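Local coordinates for beta-galactosidase (Marinomonas sp. ef1, PDB 6Y2K), which hydrolyses terminal beta-D-galactose residues from beta-galactosides, as a cold-active family GH42 glycoside hydrolase that assembles into hexamers, at residues A[37-42]-A[76-81]; A[259-264]-A[309-314]; A[276-281]-A[438-443]; A[466-471]-A[485-490]. One frame throughout, in Å; residues are numbered along the deposited sequence.

How the contacts relate
All four contacts are buried, but they sit at different depths of the fold. Contact 2 lies in the wall of the TIM barrel, about 10 Å from the centre of the chain, and is held mainly by backbone bonds between parallel strands. Contact 1 packs two loop-helix segments, also of the barrel domain, by aromatic-proline contacts and a water, against a second subunit. Contact 3 ties the barrel domain to the trimerisation domain through tyrosines and an arginine. Contact 4 returns to parallel strand pairing inside the latter domain. Contacts 3 and 4 touch: W438 NE1 probably bonds to P471 O at 2.9 Å, and M442 packs on V469.

Contact 1. Residues A[37-42]-A[76-81]; sequences FSWSTI and TPPKWL
W39 lays its indole against P78, joining two loops that follow strands 29-34 and 67-71 of the TIM barrel, each just as it enters a short helix. The apolar part centres on that ring. P78 CD stands over one face in a CH-pi contact, 3.6 Å from the centroid of the five-membered ring and only 9° off its normal, while P78 CG reaches CD1. The proline and the indole cross at about a right angle. W39 has its CG on the far side of CB from the backbone N (chi1 -158°), which swings the indole across to the 76-81 segment. At the six-membered end L81 CD1 meets CZ2 at 3.5 Å, and P77 CA approaches CE3 at 3.9 Å. Y113 and M120 of helix 111-128 also pack on this indole, and its NE1 bonds to E43.

Polar contact across the pair is made through a water. Its oxygen accepts from W39 N at 3.0 Å and from T76 OG1, and it donates to T76 O, so three bonds hold it between the W39 amide and the carbonyl and hydroxyl of T76. S184 of the second subunit bonds to F37 O and S40 N, placing the contact at a subunit interface. Beside the water, T76 OG1 also lies in the plane of the F37 ring, at its edge, 3.4 Å from CD1.

Contact 2. Residues A[259-264]-A[309-314]; sequences LDVASW and RLWIME
V261 sends its two methyls to two different flat groups across the strand pair. CG1 stands over the face of the W311 indole, 3.5 Å from the centroid of the five-membered ring and 6° off its normal; CG2 lies over the centre of the R309 guanidinium, 3.5 Å from CZ. A chi1 of 180° divides them this way, placing CG1 opposite the valine's backbone N and leaving CG2 beside it.

The backbones run parallel, their short axes 4.6 Å apart at an angle of 27°. A262 is the bridge residue: its N donates to R309 O at 3.1 Å and its O accepts from W311 N at 2.9 Å. W264 N to W311 O is longer and more bent, and W264 O receives weak bonds from M313 N and E314 N where the chain turns a corner. On the side of A262 and L310, W264 and I312 lie alongside each other, with W264 NE1 3.7 Å from I312 CG1. On the side of S263 and W311, M313 CB packs at 3.5 Å on S263 OG, which is hydrogen-bonded to H241 O.

Further out, E347 forms a salt bridge with R309 NE and a hydrogen bond with W311 NE1, fixing guanidinium and indole together on V261; D238 forms a salt bridge with R309 NH1. H299 holds W264 NE1. E314 is gripped by R33 and Y267 beside a bound glycerol. Strands 261-266 and 310-315 are consecutive neighbours in the closed eight-stranded parallel barrel of the TIM fold, where strand follows strand through an intervening helical connection.

Contact 3. Residues A[276-281]-A[438-443]; sequences PLYTED and WCYRMY
L277 and Y440 make the nearest backbone approach, with CA atoms 8.8 Å apart, so the loop 276-279 and helix 435-448 meet mainly through side chains, the L277 carbonyl being the loop's backbone acceptor. L277 CD2 stands over the centre of the Y440 ring in a CH-pi contact, 3.7 Å from the centroid and 7° off the normal. Y440 has its CG on the side of CB remote from the backbone N (chi1 -168°), which carries the phenol off the helix toward the loop.

Y278 meets the same tyrosine as an offset edge-to-face pair, its edge toward the Y440 face, with planes at 81° and centroids 5.8 Å apart. The two hydroxyls close the pair with a hydrogen bond, Y278 OH to Y440 OH at 2.9 Å, and the Y440 oxygen lies in the plane of the Y278 ring. H291 packs against both rings, and F297 against Y440.

R441 comes in beside them, its chain bent at chi2. NH2 donates to L277 O at 3.0 Å; the acceptor lies in the guanidinium plane, but the donor sits above the carbonyl plane rather than on a lone pair. A water bridges the same two groups, accepting from R441 NE at 2.9 Å and donating to L277 O at 3.3 Å. E282 and E444 both form salt bridges with R441 NH1, probably balancing its charge and fixing the guanidinium's rotation. The joint between barrel and trimerisation domain therefore combines an apolar, aromatic part with a guanidinium whose hydrogens are shared among a loop carbonyl, a water and two carboxylates.

Contact 4. Residues A[466-471]-A[485-490]; sequences ELLVLP and NSYQGV
Y487 and L468 both carry CG on the side of CB away from the backbone N (chi1 175° in each), and these torsions turn the phenol and the isobutyl group toward each other. The ring lies against the leucine: L468 CD2 sits over one face, 4.2 Å from the centroid and toward the rim, while L468 CB touches Y487 CE2 at 3.7 Å. G489 N covers the centre of the opposite face, so the phenol is sandwiched between the strand 467-470 side chain and the backbone of its own turn. A hydrogen bond to the carbonyl of Y465, just ahead of the strand, holds the hydroxyl at the strand's start. The turn comes in close behind the ring, with G489 CA 3.5 Å from E466 O.

Two backbone bonds then join the two segments. V490 N donates to E466 O at 2.8 Å, and L468 N donates to V490 O, also at 2.8 Å. They flank the parallel bridge between L467 and V490. On the face bearing those two residues, L467 CD1 meets V490 CG1 at 3.8 Å, and L595 of helix 585-598 packs on both. R575 anchors the turn by bonding to Y487 O and G489 O.

Strand 467-470, helix 478-486 and strand 490-493 form a beta-alpha-beta unit, its two strands adjacent and parallel in the mixed sheet of the trimerisation domain.

Contact 1. Residues A[37-42]-A[76-81]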
# COMPACT_ATOMS: atom_id res chain seq x y z
N PHE A 37 -45.45 14.34 -22.48
CA PHE A 37 -45.32 13.03 -23.13
C PHE A 37 -46.66 12.44 -23.62
O PHE A 37 -46.75 11.23 -23.84
CB PHE A 37 -44.65 12.03 -22.18
CG PHE A 37 -43.25 12.43 -21.74
CD1 PHE A 37 -42.27 12.72 -22.67
CD2 PHE A 37 -42.91 12.44 -20.39
CE1 PHE A 37 -40.98 13.07 -22.27
CE2 PHE A 37 -41.63 12.76 -19.99
CZ PHE A 37 -40.66 13.08 -20.93
N SER A 38 -47.66 13.30 -23.84
CA SER A 38 -49.05 12.84 -24.05
C SER A 38 -49.54 12.75 -25.51
O SER A 38 -50.72 12.49 -25.74
CB SER A 38 -50.02 13.71 -23.21
OG SER A 38 -50.06 15.06 -23.67
N TRP A 39 -48.66 12.92 -26.50
CA TRP A 39 -49.09 12.93 -27.90
C TRP A 39 -49.86 11.67 -28.30
O TRP A 39 -50.90 11.77 -28.95
CB TRP A 39 -47.93 13.20 -28.88
CG TRP A 39 -48.33 13.74 -30.25
CD1 TRP A 39 -49.46 13.45 -30.98
CD2 TRP A 39 -47.55 14.62 -31.08
NE1 TRP A 39 -49.43 14.10 -32.18
CE2 TRP A 39 -48.28 14.82 -32.28
CE3 TRP A 39 -46.30 15.23 -30.94
CZ2 TRP A 39 -47.81 15.64 -33.31
CZ3 TRP A 39 -45.83 16.05 -31.97
CH2 TRP A 39 -46.59 16.25 -33.14
N SER A 40 -49.41 10.48 -27.90
CA SER A 40 -50.15 9.25 -28.23
C SER A 40 -51.54 9.17 -27.56
O SER A 40 -52.41 8.47 -28.06
CB SER A 40 -49.35 7.97 -27.95
OG SER A 40 -49.38 7.59 -26.58
N THR A 41 -51.73 9.87 -26.44
CA THR A 41 -53.05 9.98 -25.80
C THR A 41 -53.92 10.99 -26.56
O THR A 41 -55.10 10.73 -26.81
CB THR A 41 -52.91 10.39 -24.31
OG1 THR A 41 -52.12 9.41 -23.62
CG2 THR A 41 -54.28 10.49 -23.63
N ILE A 42 -53.32 12.11 -26.96
CA ILE A 42 -54.03 13.16 -27.71
C ILE A 42 -54.43 12.68 -29.11
O ILE A 42 -55.56 12.92 -29.53
CB ILE A 42 -53.20 14.46 -27.84
CG1 ILE A 42 -52.91 15.07 -26.46
CG2 ILE A 42 -53.93 15.48 -28.72
CD1 ILE A 42 -51.79 16.09 -26.47
N THR A 76 -41.71 13.38 -27.74
CA THR A 76 -42.09 11.99 -27.98
C THR A 76 -43.25 11.90 -28.98
O THR A 76 -44.38 11.58 -28.60
CB THR A 76 -42.46 11.29 -26.65
OG1 THR A 76 -43.27 12.15 -25.84
CG2 THR A 76 -41.21 10.95 -25.87
N PRO A 77 -42.98 12.17 -30.28
CA PRO A 77 -44.04 12.01 -31.28
C PRO A 77 -44.41 10.53 -31.50
O PRO A 77 -43.56 9.65 -31.25
CB PRO A 77 -43.43 12.61 -32.55
CG PRO A 77 -41.95 12.45 -32.37
CD PRO A 77 -41.71 12.62 -30.89
N PRO A 78 -45.66 10.25 -31.93
CA PRO A 78 -46.10 8.85 -32.03
C PRO A 78 -45.50 8.10 -33.22
O PRO A 78 -45.02 8.72 -34.17
CB PRO A 78 -47.63 8.95 -32.18
CG PRO A 78 -47.98 10.40 -32.11
CD PRO A 78 -46.72 11.19 -32.33
N LYS A 79 -45.59 6.77 -33.18
CA LYS A 79 -45.00 5.92 -34.21
C LYS A 79 -45.63 6.14 -35.59
O LYS A 79 -44.92 6.12 -36.61
CB LYS A 79 -45.09 4.45 -33.83
CG LYS A 79 -44.38 3.48 -34.78
CD LYS A 79 -42.96 3.90 -35.15
CE LYS A 79 -42.06 2.70 -35.43
NZ LYS A 79 -42.59 1.86 -36.55
N TRP A 80 -46.95 6.37 -35.64
CA TRP A 80 -47.59 6.66 -36.92
C TRP A 80 -46.98 7.89 -37.61
O TRP A 80 -46.84 7.93 -38.83
CB TRP A 80 -49.12 6.81 -36.79
CG TRP A 80 -49.61 7.95 -35.95
CD1 TRP A 80 -50.12 7.86 -34.69
CD2 TRP A 80 -49.68 9.34 -36.31
NE1 TRP A 80 -50.50 9.10 -34.24
CE2 TRP A 80 -50.24 10.03 -35.21
CE3 TRP A 80 -49.34 10.07 -37.45
CZ2 TRP A 80 -50.44 11.41 -35.21
CZ3 TRP A 80 -49.55 11.44 -37.46
CH2 TRP A 80 -50.09 12.10 -36.35
N LEU A 81 -46.58 8.88 -36.81
CA LEU A 81 -45.97 10.11 -37.35
C LEU A 81 -44.54 9.84 -37.85
O LEU A 81 -44.16 10.27 -38.93
CB LEU A 81 -46.03 11.22 -36.29
CG LEU A 81 -45.66 12.66 -36.69
CD1 LEU A 81 -46.29 13.66 -35.73
CD2 LEU A 81 -44.15 12.86 -36.74
O HOH W 1 -45.63 13.06 -26.72

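Contact 2. Residues A[259-264]-A[309-314]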
# COMPACT_ATOMS: atom_id res chain seq x y z
N LEU A 259 -37.01 32.85 -24.24
CA LEU A 259 -37.85 32.34 -23.16
C LEU A 259 -37.86 33.31 -21.99
O LEU A 259 -37.03 34.23 -21.91
CB LEU A 259 -37.36 30.96 -22.72
CG LEU A 259 -37.49 29.85 -23.78
CD1 LEU A 259 -36.61 28.66 -23.39
CD2 LEU A 259 -38.93 29.39 -23.96
N ASP A 260 -38.81 33.11 -21.08
CA ASP A 260 -38.96 33.96 -19.90
C ASP A 260 -38.22 33.44 -18.67
O ASP A 260 -37.83 34.22 -17.81
CB ASP A 260 -40.44 34.12 -19.56
CG ASP A 260 -41.22 34.72 -20.69
OD1 ASP A 260 -40.79 35.77 -21.23
OD2 ASP A 260 -42.26 34.14 -21.07
N VAL A 261 -38.07 32.11 -18.58
CA VAL A 261 -37.52 31.46 -17.40
C VAL A 261 -36.58 30.34 -17.86
O VAL A 261 -36.87 29.66 -18.84
CB VAL A 261 -38.63 30.81 -16.54
CG1 VAL A 261 -38.04 30.13 -15.31
CG2 VAL A 261 -39.69 31.84 -16.14
N ALA A 262 -35.47 30.17 -17.14
CA ALA A 262 -34.62 28.99 -17.30
C ALA A 262 -34.96 28.05 -16.16
O ALA A 262 -34.89 28.43 -15.00
CB ALA A 262 -33.16 29.38 -17.23
N SER A 263 -35.35 26.82 -16.50
CA SER A 263 -35.55 25.79 -15.50
C SER A 263 -34.57 24.67 -15.76
O SER A 263 -34.05 24.54 -16.87
CB SER A 263 -36.98 25.26 -15.50
OG SER A 263 -37.26 24.46 -16.62
N TRP A 264 -34.31 23.87 -14.73
CA TRP A 264 -33.43 22.72 -14.92
C TRP A 264 -33.76 21.55 -14.02
O TRP A 264 -34.57 21.66 -13.09
CB TRP A 264 -31.95 23.13 -14.85
CG TRP A 264 -31.39 23.24 -13.48
CD1 TRP A 264 -31.64 24.22 -12.57
CD2 TRP A 264 -30.45 22.35 -12.88
NE1 TRP A 264 -30.92 23.99 -11.42
CE2 TRP A 264 -30.18 22.85 -11.58
CE3 TRP A 264 -29.79 21.19 -13.31
CZ2 TRP A 264 -29.29 22.22 -10.71
CZ3 TRP A 264 -28.91 20.55 -12.44
CH2 TRP A 264 -28.67 21.07 -11.15
N ARG A 309 -34.29 34.85 -13.85
CA ARG A 309 -35.39 33.95 -13.48
C ARG A 309 -35.03 32.45 -13.61
O ARG A 309 -34.79 31.94 -14.72
CB ARG A 309 -36.61 34.27 -14.34
CG ARG A 309 -37.11 35.70 -14.12
CD ARG A 309 -38.51 35.89 -14.68
NE ARG A 309 -39.49 35.05 -13.99
CZ ARG A 309 -40.71 34.77 -14.45
NH1 ARG A 309 -41.13 35.23 -15.63
NH2 ARG A 309 -41.52 34.00 -13.73
N LEU A 310 -35.00 31.78 -12.46
CA LEU A 310 -34.57 30.39 -12.33
C LEU A 310 -35.67 29.58 -11.68
O LEU A 310 -36.19 30.01 -10.65
CB LEU A 310 -33.34 30.33 -11.41
CG LEU A 310 -32.84 28.95 -10.95
CD1 LEU A 310 -32.27 28.17 -12.14
CD2 LEU A 310 -31.80 29.09 -9.86
N TRP A 311 -36.02 28.44 -12.28
CA TRP A 311 -36.81 27.39 -11.64
C TRP A 311 -36.01 26.09 -11.64
O TRP A 311 -35.09 25.92 -12.44
CB TRP A 311 -38.12 27.11 -12.39
CG TRP A 311 -39.13 28.22 -12.49
CD1 TRP A 311 -39.10 29.44 -11.90
CD2 TRP A 311 -40.36 28.16 -13.23
NE1 TRP A 311 -40.21 30.17 -12.24
CE2 TRP A 311 -41.01 29.40 -13.05
CE3 TRP A 311 -40.96 27.19 -14.03
CZ2 TRP A 311 -42.24 29.70 -13.66
CZ3 TRP A 311 -42.19 27.48 -14.64
CH2 TRP A 311 -42.82 28.73 -14.43
N ILE A 312 -36.38 25.17 -10.76
CA ILE A 312 -35.98 23.78 -10.88
C ILE A 312 -37.26 23.05 -11.29
O ILE A 312 -38.18 22.93 -10.49
CB ILE A 312 -35.40 23.20 -9.56
CG1 ILE A 312 -33.94 23.65 -9.35
CG2 ILE A 312 -35.40 21.66 -9.59
CD1 ILE A 312 -33.71 25.14 -9.28
N MET A 313 -37.33 22.62 -12.55
CA MET A 313 -38.51 21.93 -13.07
C MET A 313 -38.60 20.50 -12.56
O MET A 313 -39.70 19.99 -12.39
CB MET A 313 -38.51 21.91 -14.60
CG MET A 313 -39.81 21.45 -15.23
SD MET A 313 -41.16 22.62 -14.89
CE MET A 313 -40.77 23.88 -16.09
N GLU A 314 -37.46 19.84 -12.35
CA GLU A 314 -37.41 18.45 -11.88
C GLU A 314 -36.37 18.30 -10.77
O GLU A 314 -35.17 18.44 -11.02
CB GLU A 314 -37.09 17.49 -13.03
CG GLU A 314 -38.05 17.54 -14.22
CD GLU A 314 -37.66 16.59 -15.35
OE1 GLU A 314 -36.78 15.73 -15.13
OE2 GLU A 314 -38.24 16.70 -16.47

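Contact 3. Residues A[276-281]-A[438-443]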
# COMPACT_ATOMS: atom_id res chain seq x y z
N PRO A 276 -17.86 11.47 -14.98
CA PRO A 276 -16.41 11.36 -14.77
C PRO A 276 -15.73 12.57 -14.13
O PRO A 276 -14.60 12.45 -13.67
CB PRO A 276 -15.86 11.14 -16.19
CG PRO A 276 -16.98 10.51 -16.92
CD PRO A 276 -18.22 11.17 -16.38
N LEU A 277 -16.39 13.73 -14.12
CA LEU A 277 -15.93 14.90 -13.35
C LEU A 277 -15.47 14.56 -11.92
O LEU A 277 -14.46 15.08 -11.44
CB LEU A 277 -17.07 15.92 -13.27
CG LEU A 277 -16.93 17.14 -12.36
CD1 LEU A 277 -15.82 18.04 -12.86
CD2 LEU A 277 -18.24 17.89 -12.30
N TYR A 278 -16.23 13.71 -11.25
CA TYR A 278 -16.02 13.47 -9.83
C TYR A 278 -14.99 12.39 -9.55
O TYR A 278 -14.91 11.39 -10.27
CB TYR A 278 -17.36 13.15 -9.16
CG TYR A 278 -18.35 14.28 -9.27
CD1 TYR A 278 -18.08 15.53 -8.69
CD2 TYR A 278 -19.56 14.13 -9.96
CE1 TYR A 278 -18.98 16.58 -8.78
CE2 TYR A 278 -20.46 15.18 -10.06
CZ TYR A 278 -20.18 16.40 -9.46
OH TYR A 278 -21.07 17.45 -9.54
N THR A 279 -14.21 12.60 -8.49
CA THR A 279 -13.21 11.63 -8.06
C THR A 279 -13.85 10.46 -7.34
O THR A 279 -15.02 10.52 -6.91
CB THR A 279 -12.19 12.26 -7.09
OG1 THR A 279 -12.86 12.71 -5.90
CG2 THR A 279 -11.44 13.41 -7.75
N GLU A 280 -13.07 9.40 -7.17
CA GLU A 280 -13.54 8.24 -6.40
C GLU A 280 -13.89 8.63 -4.96
O GLU A 280 -14.94 8.22 -4.45
CB GLU A 280 -12.54 7.07 -6.45
CG GLU A 280 -12.87 6.06 -7.54
CD GLU A 280 -13.33 6.73 -8.83
OE1 GLU A 280 -14.36 6.33 -9.42
OE2 GLU A 280 -12.67 7.70 -9.23
N ASP A 281 -13.05 9.44 -4.32
CA ASP A 281 -13.32 9.94 -2.97
C ASP A 281 -14.64 10.72 -2.88
O ASP A 281 -15.43 10.49 -1.97
CB ASP A 281 -12.18 10.81 -2.44
CG ASP A 281 -10.93 10.00 -2.07
OD1 ASP A 281 -11.00 8.75 -1.97
OD2 ASP A 281 -9.87 10.63 -1.87
N TRP A 438 -12.69 22.29 -15.57
CA TRP A 438 -11.89 23.43 -15.12
C TRP A 438 -12.78 24.54 -14.55
O TRP A 438 -12.50 25.05 -13.46
CB TRP A 438 -11.00 23.95 -16.25
CG TRP A 438 -10.21 25.20 -15.92
CD1 TRP A 438 -10.29 26.39 -16.56
CD2 TRP A 438 -9.22 25.36 -14.89
NE1 TRP A 438 -9.43 27.30 -15.99
CE2 TRP A 438 -8.76 26.70 -14.96
CE3 TRP A 438 -8.70 24.51 -13.90
CZ2 TRP A 438 -7.78 27.21 -14.09
CZ3 TRP A 438 -7.72 25.02 -13.03
CH2 TRP A 438 -7.28 26.36 -13.12
N CYS A 439 -13.87 24.87 -15.26
CA CYS A 439 -14.84 25.86 -14.77
C CYS A 439 -15.43 25.43 -13.42
O CYS A 439 -15.49 26.23 -12.47
CB CYS A 439 -15.97 26.10 -15.79
SG CYS A 439 -15.51 26.95 -17.32
N TYR A 440 -15.81 24.16 -13.34
CA TYR A 440 -16.39 23.59 -12.12
C TYR A 440 -15.41 23.63 -10.95
O TYR A 440 -15.81 23.95 -9.84
CB TYR A 440 -16.83 22.14 -12.37
CG TYR A 440 -17.69 21.55 -11.28
CD1 TYR A 440 -17.12 20.88 -10.19
CD2 TYR A 440 -19.08 21.65 -11.34
CE1 TYR A 440 -17.92 20.34 -9.19
CE2 TYR A 440 -19.88 21.09 -10.35
CZ TYR A 440 -19.29 20.45 -9.28
OH TYR A 440 -20.08 19.88 -8.30
N ARG A 441 -14.14 23.31 -11.19
CA ARG A 441 -13.12 23.33 -10.13
C ARG A 441 -12.72 24.75 -9.69
O ARG A 441 -12.40 24.97 -8.52
CB ARG A 441 -11.89 22.50 -10.53
CG ARG A 441 -12.18 21.02 -10.73
CD ARG A 441 -12.68 20.34 -9.47
NE ARG A 441 -13.10 18.95 -9.71
CZ ARG A 441 -13.70 18.18 -8.81
NH1 ARG A 441 -13.96 18.62 -7.58
NH2 ARG A 441 -14.05 16.93 -9.12
N MET A 442 -12.76 25.71 -10.62
CA MET A 442 -12.59 27.13 -10.24
C MET A 442 -13.78 27.57 -9.38
O MET A 442 -13.60 28.25 -8.36
CB MET A 442 -12.45 28.04 -11.47
CG MET A 442 -11.15 27.84 -12.25
SD MET A 442 -10.69 29.28 -13.23
CE MET A 442 -9.87 30.28 -11.99
N TYR A 443 -14.98 27.13 -9.76
CA TYR A 443 -16.21 27.43 -9.02
C TYR A 443 -16.19 26.81 -7.61
O TYR A 443 -16.56 27.48 -6.64
CB TYR A 443 -17.43 26.96 -9.82
CG TYR A 443 -18.77 27.24 -9.17
CD1 TYR A 443 -19.39 28.49 -9.32
CD2 TYR A 443 -19.42 26.26 -8.43
CE1 TYR A 443 -20.64 28.74 -8.74
CE2 TYR A 443 -20.65 26.50 -7.85
CZ TYR A 443 -21.25 27.74 -8.00
OH TYR A 443 -22.47 27.95 -7.41
O HOH W 2 -12.28 17.43 -11.99

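Contact 4. Residues A[466-471]-A[485-490]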
# COMPACT_ATOMS: atom_id res chain seq x y z
N GLU A 466 -17.52 42.96 -8.81
CA GLU A 466 -16.24 43.41 -8.27
C GLU A 466 -15.07 42.52 -8.68
O GLU A 466 -13.95 42.99 -8.82
CB GLU A 466 -16.31 43.50 -6.75
CG GLU A 466 -17.35 44.47 -6.22
CD GLU A 466 -17.12 45.90 -6.67
OE1 GLU A 466 -15.99 46.29 -7.05
OE2 GLU A 466 -18.10 46.66 -6.64
N LEU A 467 -15.35 41.22 -8.85
CA LEU A 467 -14.37 40.24 -9.32
C LEU A 467 -14.96 39.45 -10.48
O LEU A 467 -16.08 38.95 -10.39
CB LEU A 467 -14.00 39.30 -8.18
CG LEU A 467 -13.05 38.14 -8.48
CD1 LEU A 467 -11.68 38.63 -8.95
CD2 LEU A 467 -12.92 37.25 -7.25
N LEU A 468 -14.19 39.32 -11.56
CA LEU A 468 -14.61 38.65 -12.78
C LEU A 468 -13.55 37.62 -13.16
O LEU A 468 -12.38 37.98 -13.32
CB LEU A 468 -14.75 39.67 -13.92
CG LEU A 468 -15.08 39.15 -15.32
CD1 LEU A 468 -16.37 38.35 -15.33
CD2 LEU A 468 -15.19 40.31 -16.31
N VAL A 469 -13.97 36.37 -13.33
CA VAL A 469 -13.07 35.27 -13.69
C VAL A 469 -13.51 34.67 -15.02
O VAL A 469 -14.67 34.28 -15.16
CB VAL A 469 -13.06 34.18 -12.60
CG1 VAL A 469 -12.13 33.03 -13.01
CG2 VAL A 469 -12.63 34.77 -11.27
N LEU A 470 -12.59 34.61 -15.99
CA LEU A 470 -12.80 33.94 -17.28
C LEU A 470 -11.95 32.66 -17.26
O LEU A 470 -10.74 32.72 -17.51
CB LEU A 470 -12.38 34.82 -18.47
CG LEU A 470 -12.79 36.29 -18.63
CD1 LEU A 470 -12.81 36.70 -20.10
CD2 LEU A 470 -14.07 36.71 -17.94
N PRO A 471 -12.55 31.50 -16.92
CA PRO A 471 -11.71 30.32 -16.74
C PRO A 471 -10.88 29.93 -17.96
O PRO A 471 -9.73 29.54 -17.80
CB PRO A 471 -12.72 29.22 -16.41
CG PRO A 471 -13.82 29.95 -15.74
CD PRO A 471 -13.93 31.24 -16.50
N ASN A 485 -11.69 46.04 -21.49
CA ASN A 485 -10.86 47.26 -21.43
C ASN A 485 -11.44 48.32 -20.49
O ASN A 485 -10.69 49.00 -19.80
CB ASN A 485 -10.66 47.86 -22.83
CG ASN A 485 -9.75 47.02 -23.72
OD1 ASN A 485 -8.92 46.23 -23.23
ND2 ASN A 485 -9.89 47.18 -25.03
N SER A 486 -12.76 48.45 -20.45
CA SER A 486 -13.42 49.46 -19.61
C SER A 486 -13.86 48.94 -18.23
O SER A 486 -14.24 49.73 -17.37
CB SER A 486 -14.61 50.07 -20.35
OG SER A 486 -15.61 49.10 -20.57
N TYR A 487 -13.82 47.61 -18.02
CA TYR A 487 -14.25 47.01 -16.75
C TYR A 487 -13.42 47.57 -15.60
O TYR A 487 -12.19 47.67 -15.70
CB TYR A 487 -14.13 45.47 -16.83
CG TYR A 487 -14.43 44.72 -15.55
CD1 TYR A 487 -15.69 44.78 -14.97
CD2 TYR A 487 -13.46 43.93 -14.94
CE1 TYR A 487 -15.97 44.08 -13.80
CE2 TYR A 487 -13.72 43.22 -13.78
CZ TYR A 487 -14.97 43.30 -13.21
OH TYR A 487 -15.21 42.61 -12.06
N GLN A 488 -14.11 47.99 -14.54
CA GLN A 488 -13.49 48.66 -13.39
C GLN A 488 -13.21 47.73 -12.19
O GLN A 488 -12.54 48.15 -11.25
CB GLN A 488 -14.38 49.83 -12.93
CG GLN A 488 -14.51 50.96 -13.95
CD GLN A 488 -13.17 51.54 -14.36
OE1 GLN A 488 -12.52 52.25 -13.57
NE2 GLN A 488 -12.76 51.29 -15.59
N GLY A 489 -13.71 46.49 -12.22
CA GLY A 489 -13.43 45.52 -11.16
C GLY A 489 -12.11 44.80 -11.36
O GLY A 489 -11.24 45.27 -12.12
N VAL A 490 -11.96 43.66 -10.69
CA VAL A 490 -10.74 42.85 -10.75
C VAL A 490 -10.93 41.70 -11.74
O VAL A 490 -11.91 40.98 -11.65
CB VAL A 490 -10.36 42.31 -9.35
CG1 VAL A 490 -9.13 41.42 -9.42
CG2 VAL A 490 -10.12 43.47 -8.39